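Local coordinates for Beta/gamma crystallin 'Greek key' domain-containing protein (Methanosaeta thermophila PT, PDB 5HT7) that binds transition-metal ions, iron(II) among them, as a trimeric beta/gamma-crystallin of a methane-producing thermophilic archaeon, this chain being its Greek key domain, at residues A58-G63 / Y71-I76. Residues are numbered along the deposited sequence; the frame is centred on the assembly and turned at random.
Sequences AEFGPG and YGINVI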
# COMPACT_ATOMS: atom_id res chain seq x y z
N ALA A 58 14.95 6.50 -19.40
CA ALA A 58 13.61 7.03 -19.14
C ALA A 58 13.42 7.38 -17.67
O ALA A 58 13.67 6.55 -16.79
CB ALA A 58 12.56 6.01 -19.58
N GLU A 59 12.97 8.61 -17.42
CA GLU A 59 12.64 9.05 -16.07
C GLU A 59 11.14 9.28 -15.92
O GLU A 59 10.47 9.70 -16.87
CB GLU A 59 13.41 10.32 -15.72
CG GLU A 59 14.91 10.09 -15.65
CD GLU A 59 15.67 11.37 -15.42
OE1 GLU A 59 15.11 12.45 -15.71
OE2 GLU A 59 16.82 11.29 -14.94
N PHE A 60 10.61 9.01 -14.73
CA PHE A 60 9.16 8.90 -14.57
C PHE A 60 8.59 9.90 -13.58
O PHE A 60 8.91 9.86 -12.39
CB PHE A 60 8.79 7.48 -14.14
CG PHE A 60 9.16 6.43 -15.16
CD1 PHE A 60 8.24 6.01 -16.11
CD2 PHE A 60 10.43 5.89 -15.18
CE1 PHE A 60 8.58 5.05 -17.05
CE2 PHE A 60 10.78 4.94 -16.12
CZ PHE A 60 9.86 4.52 -17.06
N GLY A 61 7.74 10.79 -14.07
CA GLY A 61 7.02 11.72 -13.21
C GLY A 61 5.70 11.07 -12.83
O GLY A 61 5.46 9.92 -13.19
N PRO A 62 4.84 11.81 -12.11
CA PRO A 62 3.55 11.27 -11.67
C PRO A 62 2.75 10.69 -12.83
O PRO A 62 2.73 11.29 -13.91
CB PRO A 62 2.85 12.49 -11.07
CG PRO A 62 3.99 13.34 -10.57
CD PRO A 62 5.07 13.18 -11.60
N GLY A 63 2.13 9.53 -12.62
CA GLY A 63 1.37 8.87 -13.66
C GLY A 63 1.20 7.38 -13.43
O GLY A 63 1.71 6.83 -12.46
N TYR A 71 9.11 0.57 -21.92
CA TYR A 71 10.22 1.51 -21.78
C TYR A 71 11.55 0.78 -21.71
O TYR A 71 12.59 1.38 -21.42
CB TYR A 71 10.03 2.37 -20.52
CG TYR A 71 8.75 3.19 -20.51
CD1 TYR A 71 7.55 2.64 -20.07
CD2 TYR A 71 8.75 4.50 -20.94
CE1 TYR A 71 6.39 3.38 -20.07
CE2 TYR A 71 7.59 5.25 -20.94
CZ TYR A 71 6.42 4.69 -20.51
OH TYR A 71 5.27 5.44 -20.50
N GLY A 72 11.52 -0.52 -21.98
CA GLY A 72 12.73 -1.34 -21.97
C GLY A 72 13.21 -1.71 -20.58
O GLY A 72 14.36 -2.10 -20.38
N ILE A 73 12.31 -1.61 -19.60
CA ILE A 73 12.66 -1.91 -18.23
C ILE A 73 12.11 -3.26 -17.83
O ILE A 73 10.89 -3.46 -17.83
CB ILE A 73 12.13 -0.82 -17.27
CG1 ILE A 73 12.75 0.54 -17.63
CG2 ILE A 73 12.41 -1.21 -15.83
CD1 ILE A 73 12.12 1.71 -16.95
N ASN A 74 12.99 -4.19 -17.51
CA ASN A 74 12.53 -5.52 -17.13
C ASN A 74 12.98 -5.88 -15.71
O ASN A 74 12.38 -6.73 -15.06
CB ASN A 74 13.01 -6.57 -18.14
CG ASN A 74 12.17 -6.57 -19.42
OD1 ASN A 74 11.05 -7.09 -19.45
ND2 ASN A 74 12.70 -5.96 -20.48
N VAL A 75 14.04 -5.22 -15.24
CA VAL A 75 14.50 -5.43 -13.88
C VAL A 75 14.83 -4.09 -13.22
O VAL A 75 15.35 -3.18 -13.86
CB VAL A 75 15.74 -6.35 -13.84
CG1 VAL A 75 16.86 -5.80 -14.71
CG2 VAL A 75 16.22 -6.56 -12.41
N ILE A 76 14.49 -3.95 -11.94
CA ILE A 76 14.80 -2.73 -11.20
C ILE A 76 15.63 -3.09 -9.99
O ILE A 76 15.12 -3.64 -9.01
CB ILE A 76 13.51 -1.98 -10.77
CG1 ILE A 76 12.65 -1.65 -12.00
CG2 ILE A 76 13.87 -0.70 -10.01
CD1 ILE A 76 11.35 -0.92 -11.67
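Phe60 drives the rim of its ring into the face of Tyr71, a T-shaped (edge-to-face) pair with centroids 5.0 Å apart and planes at 73°. The leading corner is Phe60 CE1, which stands 3.8 Å above the Tyr71 plane, over the middle of that ring. Next to it, Phe60 CZ lies 3.9 Å from Tyr71 CG, nearer the root of the tyrosine ring, with Tyr71 CB 4.1 Å from Phe60 CZ. Further round the ring the phenylalanine meets Ile73: Phe60 CE2 is 3.6 Å from Ile73 CD1, and CZ touches the same methyl, so CZ serves both partners. Ile73 reaches in from the direction opposite to Phe60, with CD1 anti to CA (chi2 169°), which carries the methyl out to the phenylalanine ring. Ala58 adds a looser contact, its CB 4.3 Å from Tyr71 CD2. The grip between these segments is thus wholly apolar, with Phe60 and Ile73 buried and Tyr71 exposed.

Phe60 is itself positioned by backbone hydrogen bonding to Trp44 and by a second edge-to-face partner, Tyr65, whose hydroxyl also bonds Gly61 O. On the following loop, Val75 O is hydrogen-bonded to Tyr56 OH.

Away from the iron-binding His14 and His16, Phe60 lies between the two antiparallel sheets of the Greek key beta-sandwich, touching Leu46 of one and Met37 and Val39 of the other. The weakly bonded strand 58-60 is an edge strand of the first sheet, antiparallel to 44-47. Ile73 also rests on Leu46, packing the 71-76 loop, between strands 63-65 and 78-81, against that core.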